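Local coordinates for protein cellulase (Xanthomonas axonopodis pv. citri, PDB 4W7W) that probably hydrolyses the beta-1,4-glucosidic bonds of cellulose, as a glycosyl hydrolase family 5 enzyme with an (alpha/beta)8 barrel that binds cello-oligosaccharide, at residues L219-H224 and S253-N258; E246-F251 and T284-N289; V147-M152 and T172-T177; G265-A270 and E280-Y285. All blocks are in the same frame, centred on the assembly; numbering follows the deposited sequence.

Interaction 1 (L219-H224 and S253-N258); sequences LAFEAH and SWLREN
Trp-254 drives the rim of its six-membered ring into one face of the Phe-221 ring, a T-shaped stack with planes at 88° and centroids 5.0 Å apart. CH2 of Trp-254 stands over the centre of the phenyl ring, while CZ3 of Trp-254 is 3.8 Å from CG of Phe-221. Leu-255 adds a lighter touch, its CD2 lying 4.3 Å from CB of Phe-221, so one phenylalanine is met by two consecutive residues of the helix.

The CG of Trp-254 is anti to its backbone N (chi1 -180°), which sends the indole out from the helix toward the strand. The amide of Asn-258, one turn on, folds back over an indole face, and its ND2 gives a hydrogen bond of 3.0 Å to the carbonyl O of Trp-254. That oxygen also takes the backbone N of Asn-258, from the opposite side of its plane. The indole NE1 is bonded to Glu-210, which fixes the ring's polar side.

Within the barrel, the contact seats helix 243-258 on strand 219-226, the first two elements of a beta-alpha-beta unit completed by strand 262-268; Phe-251, from an earlier turn of the helix, also packs on Phe-221.

Interaction 2 (E246-F251 and T284-N289); sequences EKLQGF and TYMEKN
With CG anti to its backbone N (chi1 -179°), Tyr-285 swings its ring across to Leu-248 and Gln-249, whose CG atoms both lie anti to their own carbonyl carbons. The contact joins two neighbouring outer helices of the (alpha/beta)8 barrel, 243-258 and 273-288, which run in broadly the same direction, the short segments crossing at -26° with axes 10.7 Å apart. At that separation large side chains bridge the gap. Leu-248 and Tyr-285 lie alongside each other, pointing in opposite senses, with CB of Leu-248 4.0 Å from CE2 of Tyr-285, while CD1 of Leu-248 reaches CG of Met-286 at 3.9 Å. Farther out, the aliphatic part of Gln-249 lies against the phenol end, its CG 3.6 Å from the Tyr-285 OH, and its amide plane is turned only 8° from the ring plane. The amide nitrogen of Gln-249 is bonded to Gln-245 in its own helix.

The buried side faces the barrel, where Leu-248 and Met-286 both touch Trp-293. At the end of helix 273-288, Asn-289 curls back so that its ND2 lies 3.2 Å above the centre of the Tyr-285 ring. The same ND2 gives a hydrogen bond of 2.9 Å to the carbonyl O of Tyr-285.

Interaction 3 (V147-M152 and T172-T177); sequences VIFGLM and TAIRKT
Apolar packing carries this contact, and Ile-174 supplies the whole helix side of it: CG2 chiefly meets Phe-149, and CD1 meets Leu-151 while also grazing the Phe-149 ring. The CG2 methyl of Ile-174 lies 3.8 Å from CE2 of Phe-149 and equally near CD2 of that ring, approaching obliquely. The longer branch ends in CD1, which comes within 3.5 Å of the CD2 methyl of Leu-151, a close approach of two methyl groups. The torsion of Ile-174 explains this division: CG1 is anti to the carbonyl carbon (chi1 -70°), leaving CG2 anti to the backbone N, and the two branches set off in different directions. Trp-134 of helix 127-141 touches both Phe-149 and Ile-174, and Ile-183 of the next strand packs against Ile-174 and Leu-151.

Hydrogen bonding serves the helix rather than the interface. The carbonyl O of Ile-174 accepts from the backbone N of Thr-177 and also from Thr-177 OG1, the latter in the carbonyl plane at 2.7 Å. These two bonds tie Thr-177 to the residue making the contact. On the strand, Phe-149 is bonded through its backbone to Leu-182 and Leu-184.

Strand 147-150, helix 160-176 and strand 183-186 form a right-handed beta-alpha-beta crossover, and the buried layer between strand and helix is characteristic of the (alpha/beta)8 barrel of glycosyl hydrolase family 5.

Interaction 4 (G265-A270 and E280-Y285); sequences GEFATA and EGMLTY
Segment 265-270, whose first residues belong to a weakly bonded strand, and helix segment 280-285 approach most closely in backbone at Phe-267 and Met-282, whose CA atoms are 9.8 Å apart, so side chains span the interval. The pair belongs to the beta-alpha-beta unit of strand 262-268, helix 273-288 and strand 293-301, part of the (alpha/beta)8 barrel.

Phe-267 is the single residue of its segment that carries the contact, and two consecutive helix residues meet its ring obliquely at different places. Met-282 makes a Met-aromatic contact: its sulfur SD is 5.3 Å from the centroid of the Phe-267 ring, 68° off the ring normal. The nearest ring atom is CD2 of Phe-267, 4.1 Å from SD of Met-282. Leu-283 instead crosses the phenylalanine at about a right angle, and its CD2 methyl is 3.9 Å from CZ of Phe-267. Both Phe-267 (chi1 68°) and Met-282 (chi1 77°) place CG between the backbone N and the carbonyl carbon, an uncommon choice for a helical methionine; its chain then bends at chi3, ahead of the terminal methyl.

Trp-296 and Trp-298 of strand 293-301 also meet the Phe-267 ring, Trp-298 edge-to-face, which makes an aromatic cluster between barrel and helix. The neighbouring residue Glu-266 forms a salt bridge with Arg-67 and a hydrogen bond with Tyr-226, a residue of the glycan pocket. On the helix, Thr-284 folds its hydroxyl back to the preceding turn: OG1 gives a hydrogen bond of 2.9 Å to the carbonyl O of Glu-280, from above the carbonyl plane and from the face opposite to the Thr-284 N.

In the fold
Interactions 1, 3 and 4 repeat one theme at different places round the barrel: a phenylalanine from a strand is buried under the following helix, and all their touching residues are buried. Their chemistry differs, from an aromatic stack in interaction 1 to isoleucine branches against a ring and a leucine in interaction 3 and sulfur plus methyl in interaction 4. Interaction 2 instead joins helix to helix, lies farther out and is only partly buried, mixing apolar packing with a polar rim. It shares helix 243-258 with interaction 1 and helix 273-288 with interaction 4, so these three form a continuous region; Arg-256 bonds Asn-289, and Ala-223 pairs with Gly-265. Interaction 3 stands apart.

Interaction 1 (L219-H224 and S253-N258)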
loop_
_atom_site.group_PDB
_atom_site.type_symbol
_atom_site.label_atom_id
_atom_site.label_comp_id
_atom_site.label_asym_id
_atom_site.label_seq_id
_atom_site.Cartn_x
_atom_site.Cartn_y
_atom_site.Cartn_z
ATOM N N LEU A 219 -0.025 -10.252 -10.741
ATOM C CA LEU A 219 0.483 -8.924 -10.453
ATOM C C LEU A 219 -0.665 -7.928 -10.508
ATOM O O LEU A 219 -1.595 -8.103 -11.293
ATOM C CB LEU A 219 1.446 -8.582 -11.587
ATOM C CG LEU A 219 2.496 -7.520 -11.449
ATOM C CD1 LEU A 219 3.417 -7.949 -10.323
ATOM C CD2 LEU A 219 3.292 -7.403 -12.748
ATOM N N ALA A 220 -0.550 -6.864 -9.725
ATOM C CA ALA A 220 -1.387 -5.674 -9.907
ATOM C C ALA A 220 -0.531 -4.456 -9.655
ATOM O O ALA A 220 0.433 -4.515 -8.895
ATOM C CB ALA A 220 -2.608 -5.701 -8.990
ATOM N N PHE A 221 -0.909 -3.346 -10.277
ATOM C CA PHE A 221 -0.179 -2.104 -10.134
ATOM C C PHE A 221 -0.814 -1.283 -9.028
ATOM O O PHE A 221 -2.017 -0.986 -9.058
ATOM C CB PHE A 221 -0.137 -1.369 -11.474
ATOM C CG PHE A 221 0.762 -2.072 -12.433
ATOM C CD1 PHE A 221 2.117 -1.827 -12.426
ATOM C CD2 PHE A 221 0.281 -3.101 -13.237
ATOM C CE1 PHE A 221 2.979 -2.548 -13.234
ATOM C CE2 PHE A 221 1.136 -3.829 -14.055
ATOM C CZ PHE A 221 2.476 -3.533 -14.053
ATOM N N GLU A 222 0.008 -0.924 -8.054
ATOM C CA GLU A 222 -0.425 -0.128 -6.916
ATOM C C GLU A 222 -0.229 1.347 -7.205
ATOM O O GLU A 222 0.892 1.763 -7.478
ATOM C CB GLU A 222 0.397 -0.526 -5.679
ATOM C CG GLU A 222 0.026 0.278 -4.443
ATOM C CD GLU A 222 0.791 -0.141 -3.213
ATOM O OE1 GLU A 222 1.204 -1.318 -3.147
ATOM O OE2 GLU A 222 0.946 0.715 -2.301
ATOM N N ALA A 223 -1.321 2.104 -7.098
ATOM C CA ALA A 223 -1.280 3.553 -7.199
ATOM C C ALA A 223 -1.839 4.135 -5.903
ATOM O O ALA A 223 -2.587 3.465 -5.186
ATOM C CB ALA A 223 -2.075 4.059 -8.392
ATOM N N HIS A 224 -1.432 5.365 -5.599
ATOM C CA HIS A 224 -1.964 6.122 -4.467
ATOM C C HIS A 224 -2.597 7.379 -5.001
ATOM O O HIS A 224 -2.167 7.902 -6.025
ATOM C CB HIS A 224 -0.868 6.510 -3.478
ATOM C CG HIS A 224 -0.236 5.332 -2.805
ATOM N ND1 HIS A 224 0.722 5.461 -1.827
ATOM C CD2 HIS A 224 -0.440 4.004 -2.968
ATOM C CE1 HIS A 224 1.097 4.253 -1.434
ATOM N NE2 HIS A 224 0.397 3.356 -2.101
ATOM N N SER A 253 -7.363 3.764 -17.528
ATOM C CA SER A 253 -7.264 3.457 -18.946
ATOM C C SER A 253 -5.994 2.657 -19.252
ATOM O O SER A 253 -6.018 1.722 -20.039
ATOM C CB SER A 253 -7.293 4.726 -19.798
ATOM O OG SER A 253 -7.485 4.412 -21.164
ATOM N N TRP A 254 -4.878 3.049 -18.635
ATOM C CA TRP A 254 -3.617 2.337 -18.833
ATOM C C TRP A 254 -3.754 0.869 -18.433
ATOM O O TRP A 254 -3.272 -0.020 -19.131
ATOM C CB TRP A 254 -2.512 3.024 -18.049
ATOM C CG TRP A 254 -1.188 2.368 -18.201
ATOM C CD1 TRP A 254 -0.295 2.565 -19.214
ATOM C CD2 TRP A 254 -0.600 1.392 -17.331
ATOM N NE1 TRP A 254 0.811 1.775 -19.023
ATOM C CE2 TRP A 254 0.653 1.057 -17.868
ATOM C CE3 TRP A 254 -1.005 0.769 -16.147
ATOM C CZ2 TRP A 254 1.501 0.129 -17.264
ATOM C CZ3 TRP A 254 -0.152 -0.142 -15.551
ATOM C CH2 TRP A 254 1.082 -0.446 -16.105
ATOM N N LEU A 255 -4.411 0.611 -17.303
ATOM C CA LEU A 255 -4.644 -0.769 -16.900
ATOM C C LEU A 255 -5.408 -1.519 -17.986
ATOM O O LEU A 255 -5.032 -2.625 -18.383
ATOM C CB LEU A 255 -5.456 -0.827 -15.602
ATOM C CG LEU A 255 -4.803 -0.247 -14.358
ATOM C CD1 LEU A 255 -5.849 -0.169 -13.246
ATOM C CD2 LEU A 255 -3.601 -1.068 -13.935
ATOM N N ARG A 256 -6.483 -0.909 -18.470
ATOM C CA ARG A 256 -7.317 -1.555 -19.459
ATOM C C ARG A 256 -6.550 -1.798 -20.768
ATOM O O ARG A 256 -6.647 -2.883 -21.353
ATOM C CB ARG A 256 -8.581 -0.737 -19.675
ATOM C CG ARG A 256 -9.733 -1.522 -20.243
ATOM C CD ARG A 256 -11.000 -0.689 -20.212
ATOM N NE ARG A 256 -11.630 -0.699 -18.896
ATOM C CZ ARG A 256 -12.117 0.354 -18.267
ATOM N NH1 ARG A 256 -12.101 1.565 -18.814
ATOM N NH2 ARG A 256 -12.666 0.178 -17.078
ATOM N N GLU A 257 -5.781 -0.795 -21.196
ATOM C CA GLU A 257 -4.977 -0.883 -22.425
ATOM C C GLU A 257 -3.990 -2.035 -22.384
ATOM O O GLU A 257 -3.727 -2.669 -23.396
ATOM C CB GLU A 257 -4.186 0.413 -22.640
ATOM C CG GLU A 257 -5.042 1.626 -22.928
ATOM C CD GLU A 257 -4.365 2.933 -22.555
ATOM O OE1 GLU A 257 -3.114 2.967 -22.519
ATOM O OE2 GLU A 257 -5.099 3.927 -22.261
ATOM N N ASN A 258 -3.441 -2.287 -21.203
ATOM C CA ASN A 258 -2.382 -3.260 -21.016
ATOM C C ASN A 258 -2.853 -4.565 -20.420
ATOM O O ASN A 258 -2.030 -5.447 -20.153
ATOM C CB ASN A 258 -1.244 -2.637 -20.207
ATOM C CG ASN A 258 -0.510 -1.592 -21.004
ATOM O OD1 ASN A 258 0.287 -1.924 -21.871
ATOM N ND2 ASN A 258 -0.828 -0.328 -20.778
#

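Interaction 2 (E246-F251 and T284-N289)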
loop_
_atom_site.group_PDB
_atom_site.type_symbol
_atom_site.label_atom_id
_atom_site.label_comp_id
_atom_site.label_asym_id
_atom_site.label_seq_id
_atom_site.Cartn_x
_atom_site.Cartn_y
_atom_site.Cartn_z
ATOM N N GLU A 246 -11.563 11.920 -11.311
ATOM C CA GLU A 246 -10.827 12.508 -12.421
ATOM C C GLU A 246 -9.377 12.028 -12.493
ATOM O O GLU A 246 -8.892 11.670 -13.560
ATOM C CB GLU A 246 -10.874 14.027 -12.351
ATOM C CG GLU A 246 -12.258 14.558 -12.690
ATOM C CD GLU A 246 -12.497 15.996 -12.281
ATOM O OE1 GLU A 246 -11.530 16.659 -11.848
ATOM O OE2 GLU A 246 -13.661 16.458 -12.407
ATOM N N LYS A 247 -8.710 12.015 -11.350
ATOM C CA LYS A 247 -7.307 11.664 -11.295
ATOM C C LYS A 247 -7.051 10.173 -11.440
ATOM O O LYS A 247 -5.916 9.781 -11.732
ATOM C CB LYS A 247 -6.685 12.195 -10.003
ATOM C CG LYS A 247 -6.646 13.716 -9.903
ATOM C CD LYS A 247 -5.973 14.392 -11.086
ATOM C CE LYS A 247 -6.094 15.893 -11.006
ATOM N NZ LYS A 247 -5.424 16.565 -12.158
ATOM N N LEU A 248 -8.074 9.342 -11.284
ATOM C CA LEU A 248 -7.938 7.904 -11.523
ATOM C C LEU A 248 -8.107 7.504 -12.982
ATOM O O LEU A 248 -7.740 6.392 -13.345
ATOM C CB LEU A 248 -8.964 7.134 -10.691
ATOM C CG LEU A 248 -8.843 7.247 -9.162
ATOM C CD1 LEU A 248 -9.861 6.338 -8.512
ATOM C CD2 LEU A 248 -7.446 6.904 -8.666
ATOM N N GLN A 249 -8.654 8.380 -13.824
ATOM C CA GLN A 249 -9.048 7.970 -15.172
ATOM C C GLN A 249 -7.875 7.516 -16.040
ATOM O O GLN A 249 -7.988 6.514 -16.736
ATOM C CB GLN A 249 -9.821 9.077 -15.906
ATOM C CG GLN A 249 -11.199 9.279 -15.346
ATOM C CD GLN A 249 -12.058 10.138 -16.237
ATOM O OE1 GLN A 249 -11.821 10.248 -17.449
ATOM N NE2 GLN A 249 -13.073 10.713 -15.664
ATOM N N GLY A 250 -6.782 8.280 -16.069
ATOM C CA GLY A 250 -5.665 7.929 -16.947
ATOM C C GLY A 250 -5.011 6.597 -16.593
ATOM O O GLY A 250 -4.712 5.783 -17.467
ATOM N N PHE A 251 -4.834 6.381 -15.291
ATOM C CA PHE A 251 -4.321 5.125 -14.772
ATOM C C PHE A 251 -5.268 3.978 -15.083
ATOM O O PHE A 251 -4.819 2.912 -15.522
ATOM C CB PHE A 251 -4.065 5.278 -13.271
ATOM C CG PHE A 251 -3.594 4.028 -12.590
ATOM C CD1 PHE A 251 -2.317 3.527 -12.799
ATOM C CD2 PHE A 251 -4.426 3.339 -11.725
ATOM C CE1 PHE A 251 -1.896 2.386 -12.142
ATOM C CE2 PHE A 251 -4.006 2.195 -11.074
ATOM C CZ PHE A 251 -2.732 1.730 -11.281
ATOM N N THR A 284 -17.364 5.060 -6.190
ATOM C CA THR A 284 -18.284 4.696 -7.249
ATOM C C THR A 284 -17.531 4.435 -8.563
ATOM O O THR A 284 -17.806 3.454 -9.276
ATOM C CB THR A 284 -19.334 5.798 -7.440
ATOM O OG1 THR A 284 -20.134 5.867 -6.262
ATOM C CG2 THR A 284 -20.219 5.515 -8.648
ATOM N N TYR A 285 -16.548 5.286 -8.850
ATOM C CA TYR A 285 -15.758 5.129 -10.071
ATOM C C TYR A 285 -15.014 3.790 -10.089
ATOM O O TYR A 285 -15.009 3.072 -11.098
ATOM C CB TYR A 285 -14.769 6.291 -10.233
ATOM C CG TYR A 285 -13.948 6.181 -11.483
ATOM C CD1 TYR A 285 -14.407 6.686 -12.689
ATOM C CD2 TYR A 285 -12.713 5.551 -11.484
ATOM C CE1 TYR A 285 -13.672 6.562 -13.852
ATOM C CE2 TYR A 285 -11.985 5.402 -12.653
ATOM C CZ TYR A 285 -12.467 5.914 -13.828
ATOM O OH TYR A 285 -11.721 5.758 -14.969
ATOM N N MET A 286 -14.395 3.429 -8.970
ATOM C CA MET A 286 -13.675 2.151 -8.937
ATOM C C MET A 286 -14.633 0.972 -9.110
ATOM O O MET A 286 -14.305 0.027 -9.811
ATOM C CB MET A 286 -12.816 2.042 -7.683
ATOM C CG MET A 286 -11.592 2.938 -7.750
ATOM S SD MET A 286 -10.477 2.765 -6.341
ATOM C CE MET A 286 -11.402 3.662 -5.109
ATOM N N GLU A 287 -15.815 1.027 -8.488
ATOM C CA GLU A 287 -16.796 -0.045 -8.666
ATOM C C GLU A 287 -17.243 -0.162 -10.118
ATOM O O GLU A 287 -17.353 -1.258 -10.649
ATOM C CB GLU A 287 -18.014 0.142 -7.758
ATOM C CG GLU A 287 -17.756 -0.204 -6.290
ATOM C CD GLU A 287 -18.959 -0.777 -5.573
ATOM O OE1 GLU A 287 -20.099 -0.391 -5.910
ATOM O OE2 GLU A 287 -18.763 -1.591 -4.643
ATOM N N LYS A 288 -17.468 0.981 -10.757
ATOM C CA LYS A 288 -17.888 1.009 -12.157
ATOM C C LYS A 288 -16.814 0.409 -13.059
ATOM O O LYS A 288 -17.101 -0.119 -14.139
ATOM C CB LYS A 288 -18.186 2.453 -12.581
ATOM C CG LYS A 288 -18.581 2.664 -14.040
ATOM C CD LYS A 288 -19.882 1.972 -14.391
ATOM C CE LYS A 288 -20.418 2.431 -15.741
ATOM N NZ LYS A 288 -21.319 1.408 -16.332
ATOM N N ASN A 289 -15.562 0.524 -12.619
ATOM C CA ASN A 289 -14.389 0.061 -13.357
ATOM C C ASN A 289 -13.718 -1.122 -12.675
ATOM O O ASN A 289 -12.496 -1.290 -12.692
ATOM C CB ASN A 289 -13.440 1.233 -13.542
ATOM C CG ASN A 289 -14.036 2.278 -14.460
ATOM O OD1 ASN A 289 -14.016 2.093 -15.671
ATOM N ND2 ASN A 289 -14.598 3.352 -13.908
HETATM O O HOH W 1 -10.301 5.211 -18.084
#

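Interaction 3 (V147-M152 and T172-T177)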
loop_
_atom_site.group_PDB
_atom_site.type_symbol
_atom_site.label_atom_id
_atom_site.label_comp_id
_atom_site.label_asym_id
_atom_site.label_seq_id
_atom_site.Cartn_x
_atom_site.Cartn_y
_atom_site.Cartn_z
ATOM N N VAL A 147 -1.804 -13.782 2.108
ATOM C CA VAL A 147 -0.754 -12.770 2.077
ATOM C C VAL A 147 -0.548 -12.212 0.677
ATOM O O VAL A 147 -0.433 -12.974 -0.294
ATOM C CB VAL A 147 0.554 -13.344 2.640
ATOM C CG1 VAL A 147 1.661 -12.307 2.547
ATOM C CG2 VAL A 147 0.369 -13.801 4.074
ATOM N N ILE A 148 -0.497 -10.883 0.606
ATOM C CA ILE A 148 -0.239 -10.130 -0.615
ATOM C C ILE A 148 1.071 -9.370 -0.402
ATOM O O ILE A 148 1.312 -8.835 0.694
ATOM C CB ILE A 148 -1.417 -9.161 -0.887
ATOM C CG1 ILE A 148 -2.707 -9.946 -1.146
ATOM C CG2 ILE A 148 -1.102 -8.231 -2.032
ATOM C CD1 ILE A 148 -3.961 -9.107 -1.097
ATOM N N PHE A 149 1.926 -9.337 -1.432
ATOM C CA PHE A 149 3.252 -8.720 -1.293
ATOM C C PHE A 149 3.231 -7.293 -1.862
ATOM O O PHE A 149 3.179 -7.105 -3.073
ATOM C CB PHE A 149 4.306 -9.553 -2.007
ATOM C CG PHE A 149 4.421 -10.973 -1.511
ATOM C CD1 PHE A 149 4.216 -11.331 -0.192
ATOM C CD2 PHE A 149 4.807 -11.962 -2.385
ATOM C CE1 PHE A 149 4.380 -12.645 0.221
ATOM C CE2 PHE A 149 4.971 -13.284 -1.971
ATOM C CZ PHE A 149 4.776 -13.616 -0.659
ATOM N N GLY A 150 3.278 -6.300 -0.977
ATOM C CA GLY A 150 3.346 -4.890 -1.380
ATOM C C GLY A 150 4.790 -4.449 -1.479
ATOM O O GLY A 150 5.404 -4.025 -0.493
ATOM N N LEU A 151 5.349 -4.564 -2.676
ATOM C CA LEU A 151 6.800 -4.448 -2.859
ATOM C C LEU A 151 7.462 -3.234 -2.232
ATOM O O LEU A 151 8.556 -3.346 -1.691
ATOM C CB LEU A 151 7.154 -4.467 -4.340
ATOM C CG LEU A 151 6.741 -5.715 -5.115
ATOM C CD1 LEU A 151 7.360 -5.656 -6.501
ATOM C CD2 LEU A 151 7.118 -6.990 -4.358
ATOM N N MET A 152 6.853 -2.055 -2.371
ATOM C CA MET A 152 7.509 -0.862 -1.863
ATOM C C MET A 152 6.538 0.287 -1.780
ATOM O O MET A 152 5.918 0.653 -2.780
ATOM C CB MET A 152 8.645 -0.431 -2.798
ATOM C CG MET A 152 9.423 0.778 -2.320
ATOM S SD MET A 152 10.222 0.581 -0.715
ATOM C CE MET A 152 11.448 -0.660 -1.124
ATOM N N THR A 172 10.930 -11.272 -9.973
ATOM C CA THR A 172 11.644 -12.482 -10.345
ATOM C C THR A 172 12.074 -13.246 -9.101
ATOM O O THR A 172 11.920 -14.470 -9.027
ATOM C CB THR A 172 12.819 -12.131 -11.261
ATOM O OG1 THR A 172 12.267 -11.633 -12.483
ATOM C CG2 THR A 172 13.734 -13.320 -11.511
ATOM N N ALA A 173 12.650 -12.535 -8.140
ATOM C CA ALA A 173 13.110 -13.160 -6.901
ATOM C C ALA A 173 11.963 -13.854 -6.173
ATOM O O ALA A 173 12.113 -14.972 -5.657
ATOM C CB ALA A 173 13.788 -12.145 -6.004
ATOM N N ILE A 174 10.818 -13.199 -6.104
ATOM C CA ILE A 174 9.665 -13.785 -5.440
ATOM C C ILE A 174 9.239 -15.051 -6.181
ATOM O O ILE A 174 9.003 -16.086 -5.563
ATOM C CB ILE A 174 8.507 -12.774 -5.359
ATOM C CG1 ILE A 174 8.868 -11.655 -4.357
ATOM C CG2 ILE A 174 7.188 -13.458 -4.995
ATOM C CD1 ILE A 174 7.987 -10.416 -4.461
ATOM N N ARG A 175 9.132 -14.986 -7.501
ATOM C CA ARG A 175 8.636 -16.149 -8.233
ATOM C C ARG A 175 9.594 -17.330 -8.207
ATOM O O ARG A 175 9.153 -18.469 -8.240
ATOM C CB ARG A 175 8.237 -15.756 -9.650
ATOM C CG ARG A 175 7.120 -14.724 -9.722
ATOM C CD ARG A 175 5.873 -15.202 -9.001
ATOM N NE ARG A 175 4.784 -14.261 -9.202
ATOM C CZ ARG A 175 3.850 -13.953 -8.309
ATOM N NH1 ARG A 175 3.821 -14.527 -7.118
ATOM N NH2 ARG A 175 2.967 -13.035 -8.629
ATOM N N LYS A 176 10.898 -17.063 -8.113
ATOM C CA LYS A 176 11.880 -18.136 -8.017
ATOM C C LYS A 176 11.649 -19.007 -6.781
ATOM O O LYS A 176 12.047 -20.161 -6.787
ATOM C CB LYS A 176 13.299 -17.574 -7.977
ATOM C CG LYS A 176 13.827 -17.117 -9.324
ATOM C CD LYS A 176 15.166 -16.432 -9.187
ATOM C CE LYS A 176 15.781 -16.120 -10.546
ATOM N NZ LYS A 176 16.955 -15.238 -10.412
ATOM N N THR A 177 11.026 -18.465 -5.729
ATOM C CA THR A 177 10.769 -19.252 -4.525
ATOM C C THR A 177 9.606 -20.214 -4.693
ATOM O O THR A 177 9.389 -21.067 -3.828
ATOM C CB THR A 177 10.444 -18.378 -3.307
ATOM O OG1 THR A 177 9.155 -17.769 -3.479
ATOM C CG2 THR A 177 11.505 -17.327 -3.072
#

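Interaction 4 (G265-A270 and E280-Y285)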
loop_
_atom_site.group_PDB
_atom_site.type_symbol
_atom_site.label_atom_id
_atom_site.label_comp_id
_atom_site.label_asym_id
_atom_site.label_seq_id
_atom_site.Cartn_x
_atom_site.Cartn_y
_atom_site.Cartn_z
ATOM N N GLY A 265 -3.617 1.607 -3.160
ATOM C CA GLY A 265 -3.016 1.222 -1.873
ATOM C C GLY A 265 -3.138 2.250 -0.769
ATOM O O GLY A 265 -3.094 1.903 0.418
ATOM N N GLU A 266 -3.273 3.525 -1.162
ATOM C CA GLU A 266 -3.589 4.590 -0.233
ATOM C C GLU A 266 -4.448 5.614 -0.939
ATOM O O GLU A 266 -4.212 5.956 -2.100
ATOM C CB GLU A 266 -2.363 5.344 0.283
ATOM C CG GLU A 266 -1.398 4.508 1.078
ATOM C CD GLU A 266 -0.252 5.309 1.663
ATOM O OE1 GLU A 266 -0.315 6.574 1.698
ATOM O OE2 GLU A 266 0.730 4.658 2.085
ATOM N N PHE A 267 -5.395 6.156 -0.189
ATOM C CA PHE A 267 -6.199 7.309 -0.575
ATOM C C PHE A 267 -6.860 7.754 0.715
ATOM O O PHE A 267 -6.978 6.984 1.658
ATOM C CB PHE A 267 -7.247 6.989 -1.660
ATOM C CG PHE A 267 -8.390 6.078 -1.208
ATOM C CD1 PHE A 267 -8.162 4.763 -0.841
ATOM C CD2 PHE A 267 -9.684 6.548 -1.171
ATOM C CE1 PHE A 267 -9.206 3.942 -0.451
ATOM C CE2 PHE A 267 -10.726 5.733 -0.800
ATOM C CZ PHE A 267 -10.496 4.426 -0.432
ATOM N N ALA A 268 -7.296 9.004 0.753
ATOM C CA ALA A 268 -7.982 9.547 1.918
ATOM C C ALA A 268 -8.660 10.824 1.517
ATOM O O ALA A 268 -8.236 11.503 0.574
ATOM C CB ALA A 268 -7.015 9.842 3.049
ATOM N N THR A 269 -9.687 11.162 2.284
ATOM C CA THR A 269 -10.429 12.414 2.187
ATOM C C THR A 269 -10.757 12.860 3.599
ATOM O O THR A 269 -10.930 12.031 4.496
ATOM C CB THR A 269 -11.711 12.224 1.350
ATOM O OG1 THR A 269 -12.504 11.165 1.890
ATOM C CG2 THR A 269 -11.383 11.904 -0.091
ATOM N N ALA A 270 -10.849 14.170 3.792
ATOM C CA ALA A 270 -11.165 14.721 5.099
ATOM C C ALA A 270 -12.661 14.805 5.320
ATOM O O ALA A 270 -13.460 14.600 4.405
ATOM C CB ALA A 270 -10.530 16.085 5.243
ATOM N N GLU A 280 -17.289 9.617 -2.330
ATOM C CA GLU A 280 -18.347 8.839 -2.952
ATOM C C GLU A 280 -18.047 8.655 -4.443
ATOM O O GLU A 280 -18.202 7.563 -5.010
ATOM C CB GLU A 280 -19.701 9.540 -2.775
ATOM C CG GLU A 280 -20.216 9.594 -1.343
ATOM C CD GLU A 280 -21.139 8.451 -0.944
ATOM O OE1 GLU A 280 -21.213 7.415 -1.648
ATOM O OE2 GLU A 280 -21.742 8.565 0.134
ATOM N N GLY A 281 -17.610 9.734 -5.087
ATOM C CA GLY A 281 -17.358 9.671 -6.521
ATOM C C GLY A 281 -16.231 8.730 -6.888
ATOM O O GLY A 281 -16.314 7.992 -7.875
ATOM N N MET A 282 -15.154 8.734 -6.108
ATOM C CA MET A 282 -14.025 7.877 -6.434
ATOM C C MET A 282 -14.317 6.415 -6.108
ATOM O O MET A 282 -13.918 5.530 -6.872
ATOM C CB MET A 282 -12.739 8.445 -5.847
ATOM C CG MET A 282 -12.493 8.261 -4.397
ATOM S SD MET A 282 -11.064 9.276 -3.904
ATOM C CE MET A 282 -9.751 8.572 -4.876
ATOM N N LEU A 283 -15.059 6.149 -5.033
ATOM C CA LEU A 283 -15.450 4.777 -4.714
ATOM C C LEU A 283 -16.418 4.226 -5.759
ATOM O O LEU A 283 -16.293 3.075 -6.194
ATOM C CB LEU A 283 -16.058 4.733 -3.318
ATOM C CG LEU A 283 -15.109 5.069 -2.170
ATOM C CD1 LEU A 283 -15.880 5.173 -0.879
ATOM C CD2 LEU A 283 -14.029 4.034 -2.030
ATOM N N THR A 284 -17.364 5.060 -6.190
ATOM C CA THR A 284 -18.284 4.696 -7.249
ATOM C C THR A 284 -17.531 4.435 -8.563
ATOM O O THR A 284 -17.806 3.454 -9.276
ATOM C CB THR A 284 -19.334 5.798 -7.440
ATOM O OG1 THR A 284 -20.134 5.867 -6.262
ATOM C CG2 THR A 284 -20.219 5.515 -8.648
ATOM N N TYR A 285 -16.548 5.286 -8.850
ATOM C CA TYR A 285 -15.758 5.129 -10.071
ATOM C C TYR A 285 -15.014 3.790 -10.089
ATOM O O TYR A 285 -15.009 3.072 -11.098
ATOM C CB TYR A 285 -14.769 6.291 -10.233
ATOM C CG TYR A 285 -13.948 6.181 -11.483
ATOM C CD1 TYR A 285 -14.407 6.686 -12.689
ATOM C CD2 TYR A 285 -12.713 5.551 -11.484
ATOM C CE1 TYR A 285 -13.672 6.562 -13.852
ATOM C CE2 TYR A 285 -11.985 5.402 -12.653
ATOM C CZ TYR A 285 -12.467 5.914 -13.828
ATOM O OH TYR A 285 -11.721 5.758 -14.969
#